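Local coordinates for formate oxidase (Aspergillus oryzae, PDB 5ZU2), which probably oxidises formate with the help of a bound FAD cofactor, as a member of the GMC oxidoreductase family, at residues T32-E37 with N220-P225; W65-T70 with P444-N449; H391-F396 with V420-R425. The protein carries 1 engineered substitution. All coordinates share one frame; numbering follows the deposited sequence.

Contact 1. Residues T32-E37 with N220-P225; sequences TVLIVE and NITIVP. With FAD (flavin-adenine dinucleotide), chain D.
In Ile-35 the first torsion of -56° turns CG1 opposite the carbonyl carbon, and the chain then runs on extended, which carries CD1 across to Ile-221 and Ile-223. CD1 lies 3.6 Å from Ile-221 CG2, the two side chains slanting past each other, and 4.0 Å from Ile-223 CG1, where they lie side by side and point the same way. On the other face of the sheet Leu-34 sends CD1 over Thr-222 O to meet Val-224 CG2 at 3.7 Å.

The backbones beneath are parallel strands at 15°, in strict register from Val-33 with Ile-221 to Val-36 with Val-224. Five hydrogen bonds shuttle between them. Val-33 N donates to Asn-220 O at 2.9 Å, Thr-222 O takes Ile-35 N, and Ile-35 O receives Val-224 N at 2.8 Å in a nearly linear bond. The last, Glu-37 N to Val-224 O, stretches to 3.1 Å and is more bent, where the strands end. Strand 221-224 is one of the two edge strands of the five-stranded parallel sheet, and 33-36 separates it from 9-12; helix 16-25 covers Val-33 and Ile-35.

Past that last bond, Glu-37 folds at chi2 (61°) and leads its carboxylate away from Pro-225 toward the adenosine ribose. OE1 accepts from FAD O3B at 2.6 Å, and OE2 from FAD O2B at 2.6 Å. Gly-14 N and Gly-39 N add a second partner to OE1 and OE2 respectively. An acidic residue at the end of the second strand, accepting hydrogen bonds from both ribose hydroxyls, one on each oxygen, is the classic Rossmann-type recognition of the adenosine half. With two donors on each oxygen, the carboxylate is fixed in rotation and probably carries its negative charge comfortably despite its burial.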
loop_
_atom_site.group_PDB
_atom_site.type_symbol
_atom_site.label_atom_id
_atom_site.label_comp_id
_atom_site.label_asym_id
_atom_site.label_seq_id
_atom_site.Cartn_x
_atom_site.Cartn_y
_atom_site.Cartn_z
ATOM N N THR A 32 9.257 27.080 7.593
ATOM C CA THR A 32 8.017 27.186 6.826
ATOM C C THR A 32 7.874 25.995 5.895
ATOM O O THR A 32 8.813 25.650 5.168
ATOM C CB THR A 32 7.963 28.481 6.012
ATOM O OG1 THR A 32 9.200 28.649 5.294
ATOM C CG2 THR A 32 7.658 29.655 6.914
ATOM N N VAL A 33 6.695 25.374 5.922
ATOM C CA VAL A 33 6.400 24.194 5.118
ATOM C C VAL A 33 5.102 24.433 4.355
ATOM O O VAL A 33 4.081 24.818 4.944
ATOM C CB VAL A 33 6.291 22.911 5.972
ATOM C CG1 VAL A 33 6.109 21.690 5.063
ATOM C CG2 VAL A 33 7.525 22.735 6.881
ATOM N N LEU A 34 5.142 24.190 3.054
ATOM C CA LEU A 34 3.970 24.230 2.199
ATOM C C LEU A 34 3.639 22.822 1.731
ATOM O O LEU A 34 4.537 22.067 1.345
ATOM C CB LEU A 34 4.221 25.120 0.979
ATOM C CG LEU A 34 3.203 24.945 -0.147
ATOM C CD1 LEU A 34 1.875 25.535 0.253
ATOM C CD2 LEU A 34 3.738 25.559 -1.427
ATOM N N ILE A 35 2.353 22.479 1.735
ATOM C CA ILE A 35 1.867 21.223 1.155
ATOM C C ILE A 35 0.881 21.559 0.041
ATOM O O ILE A 35 -0.125 22.234 0.297
ATOM C CB ILE A 35 1.170 20.340 2.194
ATOM C CG1 ILE A 35 2.087 20.070 3.378
ATOM C CG2 ILE A 35 0.733 19.037 1.517
ATOM C CD1 ILE A 35 1.379 19.323 4.531
ATOM N N VAL A 36 1.149 21.084 -1.195
ATOM C CA VAL A 36 0.162 21.154 -2.277
ATOM C C VAL A 36 -0.450 19.773 -2.481
ATOM O O VAL A 36 0.251 18.752 -2.440
ATOM C CB VAL A 36 0.755 21.713 -3.592
ATOM C CG1 VAL A 36 1.175 23.175 -3.407
ATOM C CG2 VAL A 36 1.894 20.893 -4.109
ATOM N N GLU A 37 -1.777 19.738 -2.658
ATOM C CA GLU A 37 -2.543 18.494 -2.683
ATOM C C GLU A 37 -3.760 18.673 -3.585
ATOM O O GLU A 37 -4.453 19.695 -3.490
ATOM C CB GLU A 37 -2.999 18.095 -1.266
ATOM C CG GLU A 37 -4.133 17.080 -1.224
ATOM C CD GLU A 37 -3.740 15.768 -1.895
ATOM O OE1 GLU A 37 -2.556 15.393 -1.780
ATOM O OE2 GLU A 37 -4.593 15.120 -2.550
ATOM N N ASN A 220 3.129 26.720 11.082
ATOM C CA ASN A 220 4.162 26.877 10.073
ATOM C C ASN A 220 3.941 25.999 8.844
ATOM O O ASN A 220 4.702 26.112 7.878
ATOM C CB ASN A 220 5.544 26.599 10.673
ATOM C CG ASN A 220 5.579 25.351 11.523
ATOM O OD1 ASN A 220 4.581 24.964 12.127
ATOM N ND2 ASN A 220 6.737 24.707 11.566
ATOM N N ILE A 221 2.929 25.146 8.835
ATOM C CA ILE A 221 2.582 24.386 7.641
ATOM C C ILE A 221 1.453 25.115 6.948
ATOM O O ILE A 221 0.393 25.324 7.548
ATOM C CB ILE A 221 2.161 22.946 7.965
ATOM C CG1 ILE A 221 3.286 22.189 8.675
ATOM C CG2 ILE A 221 1.796 22.228 6.679
ATOM C CD1 ILE A 221 2.944 20.760 9.016
ATOM N N THR A 222 1.682 25.510 5.700
ATOM C CA THR A 222 0.620 25.983 4.825
ATOM C C THR A 222 0.141 24.796 3.981
ATOM O O THR A 222 0.933 24.140 3.283
ATOM C CB THR A 222 1.081 27.151 3.940
ATOM O OG1 THR A 222 1.479 28.255 4.767
ATOM C CG2 THR A 222 -0.066 27.653 3.064
ATOM N N ILE A 223 -1.148 24.502 4.081
ATOM C CA ILE A 223 -1.789 23.432 3.333
ATOM C C ILE A 223 -2.652 24.057 2.236
ATOM O O ILE A 223 -3.609 24.785 2.518
ATOM C CB ILE A 223 -2.611 22.524 4.261
ATOM C CG1 ILE A 223 -1.681 21.832 5.275
ATOM C CG2 ILE A 223 -3.348 21.494 3.456
ATOM C CD1 ILE A 223 -2.370 20.867 6.267
ATOM N N VAL A 224 -2.317 23.771 0.983
ATOM C CA VAL A 224 -3.095 24.262 -0.154
ATOM C C VAL A 224 -3.763 23.069 -0.836
ATOM O O VAL A 224 -3.129 22.384 -1.651
ATOM C CB VAL A 224 -2.211 25.071 -1.116
ATOM C CG1 VAL A 224 -2.962 25.438 -2.390
ATOM C CG2 VAL A 224 -1.689 26.325 -0.432
ATOM N N PRO A 225 -5.001 22.740 -0.486
ATOM C CA PRO A 225 -5.709 21.634 -1.131
ATOM C C PRO A 225 -6.327 22.094 -2.449
ATOM O O PRO A 225 -6.205 23.251 -2.848
ATOM C CB PRO A 225 -6.790 21.279 -0.110
ATOM C CG PRO A 225 -7.119 22.590 0.521
ATOM C CD PRO A 225 -5.781 23.312 0.624
HETATM P PA FAD D . -0.221 8.356 -1.540
HETATM O O1A FAD D . -1.187 7.864 -2.521
HETATM O O2A FAD D . -0.570 8.043 -0.092
HETATM O O5B FAD D . -0.009 9.968 -1.658
HETATM C C5B FAD D . 0.030 10.644 -2.935
HETATM C C4B FAD D . -0.631 11.990 -2.752
HETATM O O4B FAD D . -0.303 12.864 -3.859
HETATM C C3B FAD D . -2.159 11.962 -2.659
HETATM O O3B FAD D . -2.646 12.812 -1.625
HETATM C C2B FAD D . -2.596 12.497 -4.022
HETATM O O2B FAD D . -3.883 13.123 -4.015
HETATM C C1B FAD D . -1.478 13.495 -4.307
HETATM N N9A FAD D . -1.329 13.805 -5.725
HETATM C C8A FAD D . -1.113 12.893 -6.720
HETATM N N7A FAD D . -1.013 13.418 -7.915
HETATM C C5A FAD D . -1.209 14.770 -7.700
HETATM C C6A FAD D . -1.231 15.873 -8.576
HETATM N N6A FAD D . -1.058 15.767 -9.899
HETATM N N1A FAD D . -1.430 17.100 -8.037
HETATM C C2A FAD D . -1.604 17.197 -6.718
HETATM N N3A FAD D . -1.612 16.230 -5.795
HETATM C C4A FAD D . -1.410 15.028 -6.354
HETATM N N1 FAD D . -1.078 -0.599 2.737
HETATM C C2 FAD D . -0.941 -1.332 3.881
HETATM O O2 FAD D . 0.147 -1.412 4.471
HETATM N N3 FAD D . -2.050 -2.008 4.408
HETATM C C4 FAD D . -3.335 -2.024 3.868
HETATM O O4 FAD D . -4.236 -2.669 4.412
HETATM C C4X FAD D . -3.460 -1.230 2.650
HETATM N N5 FAD D . -4.632 -1.184 2.060
HETATM C C5X FAD D . -4.752 -0.432 0.907
HETATM C C6 FAD D . -6.005 -0.355 0.290
HETATM C C7 FAD D . -6.192 0.398 -0.863
HETATM C C7M FAD D . -7.559 0.446 -1.506
HETATM C C8 FAD D . -5.101 1.102 -1.409
HETATM C C8M FAD D . -5.264 1.930 -2.652
HETATM C C9 FAD D . -3.852 1.039 -0.787
HETATM C C9A FAD D . -3.667 0.279 0.364
HETATM N N10 FAD D . -2.423 0.207 1.037
HETATM C C10 FAD D . -2.280 -0.548 2.170
HETATM C "C1'" FAD D . -1.230 0.854 0.493
HETATM C "C2'" FAD D . -0.858 2.163 1.163
HETATM O "O2'" FAD D . -2.034 2.877 1.536
HETATM C "C3'" FAD D . -0.064 2.994 0.154
HETATM O "O3'" FAD D . 0.962 2.206 -0.442
HETATM C "C4'" FAD D . 0.557 4.279 0.690
HETATM O "O4'" FAD D . -0.465 5.044 1.337
HETATM C "C5'" FAD D . 1.244 5.020 -0.437
HETATM O "O5'" FAD D . 1.752 6.271 0.066
HETATM P P FAD D . 2.387 7.342 -0.885
HETATM O O1P FAD D . 2.688 8.530 0.031
HETATM O O2P FAD D . 3.478 6.663 -1.661
HETATM O O3P FAD D . 1.208 7.748 -1.860
#

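Contact 2. Residues W65-T70 with P444-N449; sequences WAYKTT and PNINLN. With FAD (flavin-adenine dinucleotide), chain D.
Thr-70 and Asn-447 form the single backbone bridge here, between strands that run in roughly the same direction but diverge by 40°. Thr-70 N donates to Ile-446 O at 2.9 Å, and Leu-448 N returns a bond to Thr-70 O at 2.8 Å. Ahead of the bridge a water donates to Lys-68 O and accepts from Ile-446 N; beside it a second water, bound to Thr-70 OG1, also donates to Ile-446 O.

Ile-446 fills the angle between the chains. Its CD1 comes within 4.0 Å of Tyr-67 CB, and its CG2 meets Thr-69 CG2 at 3.7 Å. The same threonine methyl also touches Leu-448 CD1, at 3.7 Å, in a crossing near a right angle. Asn-447 OD1 accepts from Asn-449 N, closing an Asx turn, with the donor 55° out of the amide plane.

Tyr-67 OH, hydrogen-bonded to Glu-270 OE2, sits over one face of the Trp-65 ring, toward its rim. Trp-65 NE1 in turn makes a weak hydrogen bond of 3.3 Å to FAD O2B. The bridge ties the hairpin of 67-74 and 77-81 to edge strand 445-447 of another sheet, while the Trp-65 end of the first segment borders the adenosine part of the FAD pocket.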
loop_
_atom_site.group_PDB
_atom_site.type_symbol
_atom_site.label_atom_id
_atom_site.label_comp_id
_atom_site.label_asym_id
_atom_site.label_seq_id
_atom_site.Cartn_x
_atom_site.Cartn_y
_atom_site.Cartn_z
ATOM N N TRP A 65 -8.842 8.454 -7.095
ATOM C CA TRP A 65 -8.380 8.797 -8.437
ATOM C C TRP A 65 -9.015 7.889 -9.479
ATOM O O TRP A 65 -9.217 8.307 -10.618
ATOM C CB TRP A 65 -6.849 8.695 -8.542
ATOM C CG TRP A 65 -6.063 9.812 -7.869
ATOM C CD1 TRP A 65 -5.555 9.816 -6.589
ATOM C CD2 TRP A 65 -5.692 11.076 -8.444
ATOM N NE1 TRP A 65 -4.902 10.997 -6.338
ATOM C CE2 TRP A 65 -4.975 11.791 -7.453
ATOM C CE3 TRP A 65 -5.907 11.678 -9.694
ATOM C CZ2 TRP A 65 -4.471 13.079 -7.676
ATOM C CZ3 TRP A 65 -5.406 12.945 -9.911
ATOM C CH2 TRP A 65 -4.691 13.633 -8.905
ATOM N N ALA A 66 -9.321 6.647 -9.120
ATOM C CA ALA A 66 -10.030 5.731 -10.013
ATOM C C ALA A 66 -9.294 5.543 -11.346
ATOM O O ALA A 66 -9.884 5.666 -12.423
ATOM C CB ALA A 66 -11.462 6.224 -10.251
ATOM N N TYR A 67 -7.994 5.243 -11.272
ATOM C CA TYR A 67 -7.203 5.058 -12.484
ATOM C C TYR A 67 -7.666 3.840 -13.271
ATOM O O TYR A 67 -8.042 2.813 -12.700
ATOM C CB TYR A 67 -5.712 4.879 -12.153
ATOM C CG TYR A 67 -5.062 6.091 -11.539
ATOM C CD1 TYR A 67 -5.049 7.304 -12.207
ATOM C CD2 TYR A 67 -4.442 6.019 -10.307
ATOM C CE1 TYR A 67 -4.457 8.431 -11.649
ATOM C CE2 TYR A 67 -3.841 7.132 -9.742
ATOM C CZ TYR A 67 -3.849 8.332 -10.419
ATOM O OH TYR A 67 -3.264 9.443 -9.861
ATOM N N LYS A 68 -7.607 3.946 -14.592
ATOM C CA LYS A 68 -7.563 2.755 -15.426
ATOM C C LYS A 68 -6.177 2.138 -15.314
ATOM O O LYS A 68 -5.176 2.857 -15.287
ATOM C CB LYS A 68 -7.849 3.101 -16.888
ATOM C CG LYS A 68 -9.257 3.615 -17.166
ATOM C CD LYS A 68 -9.394 3.960 -18.629
ATOM C CE LYS A 68 -10.843 4.223 -18.989
ATOM N NZ LYS A 68 -10.906 4.724 -20.382
ATOM N N THR A 69 -6.120 0.808 -15.225
ATOM C CA THR A 69 -4.841 0.122 -15.117
ATOM C C THR A 69 -4.906 -1.227 -15.812
ATOM O O THR A 69 -5.858 -1.981 -15.599
ATOM C CB THR A 69 -4.454 -0.063 -13.643
ATOM O OG1 THR A 69 -4.159 1.219 -13.073
ATOM C CG2 THR A 69 -3.244 -0.950 -13.526
ATOM N N THR A 70 -3.882 -1.534 -16.613
ATOM C CA THR A 70 -3.695 -2.880 -17.164
ATOM C C THR A 70 -3.160 -3.793 -16.060
ATOM O O THR A 70 -2.056 -3.567 -15.546
ATOM C CB THR A 70 -2.709 -2.884 -18.345
ATOM O OG1 THR A 70 -3.199 -2.094 -19.431
ATOM C CG2 THR A 70 -2.492 -4.285 -18.843
ATOM N N PRO A 444 -1.504 8.828 -16.093
ATOM C CA PRO A 444 -0.475 8.091 -16.820
ATOM C C PRO A 444 -1.031 6.738 -17.224
ATOM O O PRO A 444 -2.020 6.253 -16.669
ATOM C CB PRO A 444 0.661 7.967 -15.800
ATOM C CG PRO A 444 -0.058 7.976 -14.452
ATOM C CD PRO A 444 -1.224 8.921 -14.644
ATOM N N ASN A 445 -0.397 6.132 -18.222
ATOM C CA ASN A 445 -0.747 4.764 -18.577
ATOM C C ASN A 445 0.005 3.822 -17.633
ATOM O O ASN A 445 1.158 4.084 -17.267
ATOM C CB ASN A 445 -0.477 4.521 -20.070
ATOM C CG ASN A 445 -1.308 5.488 -20.945
ATOM O OD1 ASN A 445 -2.347 5.992 -20.505
ATOM N ND2 ASN A 445 -0.858 5.758 -22.154
ATOM N N ILE A 446 -0.706 2.818 -17.122
ATOM C CA ILE A 446 -0.242 1.993 -16.007
ATOM C C ILE A 446 -0.402 0.527 -16.383
ATOM O O ILE A 446 -1.516 0.074 -16.687
ATOM C CB ILE A 446 -1.018 2.276 -14.704
ATOM C CG1 ILE A 446 -0.989 3.767 -14.361
ATOM C CG2 ILE A 446 -0.405 1.462 -13.566
ATOM C CD1 ILE A 446 -1.869 4.156 -13.180
ATOM N N ASN A 447 0.695 -0.218 -16.329
ATOM C CA ASN A 447 0.699 -1.655 -16.585
ATOM C C ASN A 447 1.364 -2.356 -15.405
ATOM O O ASN A 447 2.563 -2.176 -15.180
ATOM C CB ASN A 447 1.426 -1.942 -17.893
ATOM C CG ASN A 447 1.655 -3.415 -18.133
ATOM O OD1 ASN A 447 0.974 -4.289 -17.589
ATOM N ND2 ASN A 447 2.651 -3.698 -18.946
ATOM N N LEU A 448 0.587 -3.121 -14.628
ATOM C CA LEU A 448 1.163 -3.825 -13.482
ATOM C C LEU A 448 1.934 -5.075 -13.883
ATOM O O LEU A 448 2.771 -5.539 -13.111
ATOM C CB LEU A 448 0.067 -4.202 -12.480
ATOM C CG LEU A 448 -0.592 -2.988 -11.828
ATOM C CD1 LEU A 448 -1.852 -3.338 -11.023
ATOM C CD2 LEU A 448 0.451 -2.241 -10.993
ATOM N N ASN A 449 1.662 -5.630 -15.062
ATOM C CA ASN A 449 2.381 -6.788 -15.583
ATOM C C ASN A 449 2.358 -7.959 -14.602
ATOM O O ASN A 449 3.350 -8.671 -14.430
ATOM C CB ASN A 449 3.811 -6.415 -15.943
ATOM C CG ASN A 449 4.450 -7.413 -16.885
ATOM O OD1 ASN A 449 3.768 -8.013 -17.704
ATOM N ND2 ASN A 449 5.774 -7.557 -16.805
HETATM P PA FAD D . -0.221 8.356 -1.540
HETATM O O1A FAD D . -1.187 7.864 -2.521
HETATM O O2A FAD D . -0.570 8.043 -0.092
HETATM O O5B FAD D . -0.009 9.968 -1.658
HETATM C C5B FAD D . 0.030 10.644 -2.935
HETATM C C4B FAD D . -0.631 11.990 -2.752
HETATM O O4B FAD D . -0.303 12.864 -3.859
HETATM C C3B FAD D . -2.159 11.962 -2.659
HETATM O O3B FAD D . -2.646 12.812 -1.625
HETATM C C2B FAD D . -2.596 12.497 -4.022
HETATM O O2B FAD D . -3.883 13.123 -4.015
HETATM C C1B FAD D . -1.478 13.495 -4.307
HETATM N N9A FAD D . -1.329 13.805 -5.725
HETATM C C8A FAD D . -1.113 12.893 -6.720
HETATM N N7A FAD D . -1.013 13.418 -7.915
HETATM C C5A FAD D . -1.209 14.770 -7.700
HETATM C C6A FAD D . -1.231 15.873 -8.576
HETATM N N6A FAD D . -1.058 15.767 -9.899
HETATM N N1A FAD D . -1.430 17.100 -8.037
HETATM C C2A FAD D . -1.604 17.197 -6.718
HETATM N N3A FAD D . -1.612 16.230 -5.795
HETATM C C4A FAD D . -1.410 15.028 -6.354
HETATM N N1 FAD D . -1.078 -0.599 2.737
HETATM C C2 FAD D . -0.941 -1.332 3.881
HETATM O O2 FAD D . 0.147 -1.412 4.471
HETATM N N3 FAD D . -2.050 -2.008 4.408
HETATM C C4 FAD D . -3.335 -2.024 3.868
HETATM O O4 FAD D . -4.236 -2.669 4.412
HETATM C C4X FAD D . -3.460 -1.230 2.650
HETATM N N5 FAD D . -4.632 -1.184 2.060
HETATM C C5X FAD D . -4.752 -0.432 0.907
HETATM C C6 FAD D . -6.005 -0.355 0.290
HETATM C C7 FAD D . -6.192 0.398 -0.863
HETATM C C7M FAD D . -7.559 0.446 -1.506
HETATM C C8 FAD D . -5.101 1.102 -1.409
HETATM C C8M FAD D . -5.264 1.930 -2.652
HETATM C C9 FAD D . -3.852 1.039 -0.787
HETATM C C9A FAD D . -3.667 0.279 0.364
HETATM N N10 FAD D . -2.423 0.207 1.037
HETATM C C10 FAD D . -2.280 -0.548 2.170
HETATM C "C1'" FAD D . -1.230 0.854 0.493
HETATM C "C2'" FAD D . -0.858 2.163 1.163
HETATM O "O2'" FAD D . -2.034 2.877 1.536
HETATM C "C3'" FAD D . -0.064 2.994 0.154
HETATM O "O3'" FAD D . 0.962 2.206 -0.442
HETATM C "C4'" FAD D . 0.557 4.279 0.690
HETATM O "O4'" FAD D . -0.465 5.044 1.337
HETATM C "C5'" FAD D . 1.244 5.020 -0.437
HETATM O "O5'" FAD D . 1.752 6.271 0.066
HETATM P P FAD D . 2.387 7.342 -0.885
HETATM O O1P FAD D . 2.688 8.530 0.031
HETATM O O2P FAD D . 3.478 6.663 -1.661
HETATM O O3P FAD D . 1.208 7.748 -1.860
HETATM O O HOH W 1 -3.501 2.499 -17.612
HETATM O O HOH W 2 -3.012 0.577 -19.422
#

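Contact 3. Residues H391-F396 with V420-R425; sequences HFELDF and VVDLVR
An antiparallel pairing within the large mixed sheet joins Phe-392 to Leu-423, Glu-393 to Asp-422, Leu-394 to Val-421 and Asp-395 to Val-420. The strands run at 163°, and the bonds cluster at the hydrogen-bonded pairs. Glu-393 N donates to Asp-422 O at 2.8 Å, in the carbonyl plane, and Asp-422 N answers to Glu-393 O. Val-420 N reaches Asp-395 O at 2.9 Å, whereas the return bond from Asp-395 N is weak. Beyond Leu-423, Val-424 N still holds His-391 O at 3.1 Å, approaching well off the carbonyl plane.

On the apolar face, CG of Phe-392 lies opposite the carbonyl carbon (chi1 -72°), which brings the ring end nearer the partner strand. Its CE1 is 3.8 Å from Leu-423 CB, with Leu-423 CD1 over one ring face; CD1 of the ring is 3.7 Å from Val-421 CG1. Leu-394 CD2 lies alongside that valine methyl at 3.9 Å, and helix 454-473 covers this side through Leu-394 and Val-421.

The other face carries three acids, Glu-393, Asp-395 and Asp-422, beside Val-420. The extended Glu-393 runs alongside Asp-422, OE2 and OD2 being 4.5 Å apart, and its OE2 accepts from the backbone N of Ala-553. Asp-395 comes within about 6 Å of FAD, between nearest side-chain and cofactor atoms. One face packed on helices and the other turned to the flavin fits the large sheet of the substrate domain in GMC oxidoreductases.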
loop_
_atom_site.group_PDB
_atom_site.type_symbol
_atom_site.label_atom_id
_atom_site.label_comp_id
_atom_site.label_asym_id
_atom_site.label_seq_id
_atom_site.Cartn_x
_atom_site.Cartn_y
_atom_site.Cartn_z
ATOM N N HIS A 391 5.551 -16.652 1.455
ATOM C CA HIS A 391 5.043 -16.648 0.092
ATOM C C HIS A 391 3.749 -15.856 -0.040
ATOM O O HIS A 391 3.523 -15.224 -1.074
ATOM C CB HIS A 391 4.828 -18.084 -0.408
ATOM C CG HIS A 391 6.098 -18.817 -0.696
ATOM N ND1 HIS A 391 6.269 -20.151 -0.393
ATOM C CD2 HIS A 391 7.262 -18.407 -1.257
ATOM C CE1 HIS A 391 7.478 -20.536 -0.767
ATOM N NE2 HIS A 391 8.105 -19.496 -1.287
ATOM N N PHE A 392 2.898 -15.853 0.984
ATOM C CA PHE A 392 1.607 -15.189 0.894
ATOM C C PHE A 392 1.328 -14.328 2.115
ATOM O O PHE A 392 1.896 -14.536 3.191
ATOM C CB PHE A 392 0.480 -16.204 0.713
ATOM C CG PHE A 392 0.480 -16.825 -0.653
ATOM C CD1 PHE A 392 -0.199 -16.210 -1.705
ATOM C CD2 PHE A 392 1.215 -17.984 -0.901
ATOM C CE1 PHE A 392 -0.168 -16.772 -2.978
ATOM C CE2 PHE A 392 1.251 -18.537 -2.153
ATOM C CZ PHE A 392 0.556 -17.931 -3.199
ATOM N N GLU A 393 0.483 -13.316 1.899
ATOM C CA GLU A 393 -0.320 -12.695 2.942
ATOM C C GLU A 393 -1.753 -13.113 2.672
ATOM O O GLU A 393 -2.286 -12.830 1.593
ATOM C CB GLU A 393 -0.194 -11.172 2.956
ATOM C CG GLU A 393 -1.294 -10.482 3.790
ATOM C CD GLU A 393 -1.030 -8.980 4.089
ATOM O OE1 GLU A 393 -1.989 -8.265 4.482
ATOM O OE2 GLU A 393 0.127 -8.509 3.968
ATOM N N LEU A 394 -2.355 -13.835 3.615
ATOM C CA LEU A 394 -3.756 -14.249 3.518
ATOM C C LEU A 394 -4.581 -13.388 4.470
ATOM O O LEU A 394 -4.514 -13.561 5.691
ATOM C CB LEU A 394 -3.899 -15.728 3.854
ATOM C CG LEU A 394 -2.965 -16.671 3.103
ATOM C CD1 LEU A 394 -3.156 -18.114 3.620
ATOM C CD2 LEU A 394 -3.193 -16.579 1.579
ATOM N N ASP A 395 -5.351 -12.464 3.902
ATOM C CA ASP A 395 -6.284 -11.632 4.646
ATOM C C ASP A 395 -7.596 -12.393 4.689
ATOM O O ASP A 395 -8.113 -12.787 3.644
ATOM C CB ASP A 395 -6.492 -10.262 3.981
ATOM C CG ASP A 395 -5.214 -9.398 3.934
ATOM O OD1 ASP A 395 -4.224 -9.738 4.634
ATOM O OD2 ASP A 395 -5.212 -8.366 3.195
ATOM N N PHE A 396 -8.078 -12.678 5.882
ATOM C CA PHE A 396 -9.367 -13.334 6.075
ATOM C C PHE A 396 -10.355 -12.249 6.473
ATOM O O PHE A 396 -10.541 -11.965 7.652
ATOM C CB PHE A 396 -9.272 -14.428 7.124
ATOM C CG PHE A 396 -8.265 -15.493 6.785
ATOM C CD1 PHE A 396 -8.627 -16.597 6.018
ATOM C CD2 PHE A 396 -6.957 -15.377 7.215
ATOM C CE1 PHE A 396 -7.699 -17.557 5.704
ATOM C CE2 PHE A 396 -6.018 -16.333 6.891
ATOM C CZ PHE A 396 -6.382 -17.420 6.143
ATOM N N VAL A 420 -8.293 -12.926 0.768
ATOM C CA VAL A 420 -7.456 -12.223 -0.195
ATOM C C VAL A 420 -6.148 -13.007 -0.288
ATOM O O VAL A 420 -5.314 -12.963 0.614
ATOM C CB VAL A 420 -7.232 -10.766 0.216
ATOM C CG1 VAL A 420 -6.475 -9.984 -0.888
ATOM C CG2 VAL A 420 -8.557 -10.113 0.570
ATOM N N VAL A 421 -5.988 -13.787 -1.352
ATOM C CA VAL A 421 -4.779 -14.577 -1.503
ATOM C C VAL A 421 -3.758 -13.688 -2.218
ATOM O O VAL A 421 -3.769 -13.526 -3.446
ATOM C CB VAL A 421 -5.055 -15.901 -2.211
ATOM C CG1 VAL A 421 -3.775 -16.733 -2.284
ATOM C CG2 VAL A 421 -6.131 -16.650 -1.443
ATOM N N ASP A 422 -2.864 -13.111 -1.425
ATOM C CA ASP A 422 -1.976 -12.024 -1.811
ATOM C C ASP A 422 -0.560 -12.602 -1.906
ATOM O O ASP A 422 0.049 -12.960 -0.889
ATOM C CB ASP A 422 -2.133 -10.924 -0.756
ATOM C CG ASP A 422 -1.214 -9.740 -0.942
ATOM O OD1 ASP A 422 -0.251 -9.818 -1.718
ATOM O OD2 ASP A 422 -1.451 -8.719 -0.253
ATOM N N LEU A 423 -0.062 -12.740 -3.131
ATOM C CA LEU A 423 1.273 -13.280 -3.396
ATOM C C LEU A 423 2.310 -12.186 -3.162
ATOM O O LEU A 423 2.422 -11.247 -3.955
ATOM C CB LEU A 423 1.337 -13.822 -4.818
ATOM C CG LEU A 423 2.689 -14.219 -5.369
ATOM C CD1 LEU A 423 3.322 -15.371 -4.567
ATOM C CD2 LEU A 423 2.484 -14.606 -6.820
ATOM N N VAL A 424 3.057 -12.289 -2.061
ATOM C CA VAL A 424 3.897 -11.179 -1.643
ATOM C C VAL A 424 5.318 -11.243 -2.179
ATOM O O VAL A 424 6.025 -10.226 -2.143
ATOM C CB VAL A 424 3.891 -11.067 -0.110
ATOM C CG1 VAL A 424 2.526 -10.635 0.341
ATOM C CG2 VAL A 424 4.268 -12.384 0.533
ATOM N N ARG A 425 5.758 -12.397 -2.681
ATOM C CA ARG A 425 7.078 -12.545 -3.297
ATOM C C ARG A 425 6.962 -13.037 -4.741
ATOM O O ARG A 425 7.477 -14.111 -5.084
ATOM C CB ARG A 425 7.946 -13.497 -2.472
ATOM C CG ARG A 425 8.386 -12.914 -1.136
ATOM C CD ARG A 425 9.800 -12.328 -1.252
ATOM N NE ARG A 425 9.819 -11.291 -2.280
ATOM C CZ ARG A 425 9.600 -10.006 -2.023
ATOM N NH1 ARG A 425 9.359 -9.603 -0.782
ATOM N NH2 ARG A 425 9.611 -9.123 -2.997
#

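Contacts 2 and 3 are buried, while contact 1 is only partly so and lies farthest from the centre of the chain, on the opposite side of it from contact 3. Their strands belong to different sheets: contact 1 is internal to the parallel nucleotide-binding sheet, contact 3 to the large mixed sheet, and contact 2 bridges two small ones. Contacts 1 and 2 meet the same cofactor and converge on its ribose, with nearest atoms about 6 Å apart; contact 3 faces the flavin end. Regular backbone pairing dominates contacts 1 and 3, whereas waters supplement the single bridge of contact 2. Contact 3 alone combines an acid-rich face with an aliphatic-aromatic one.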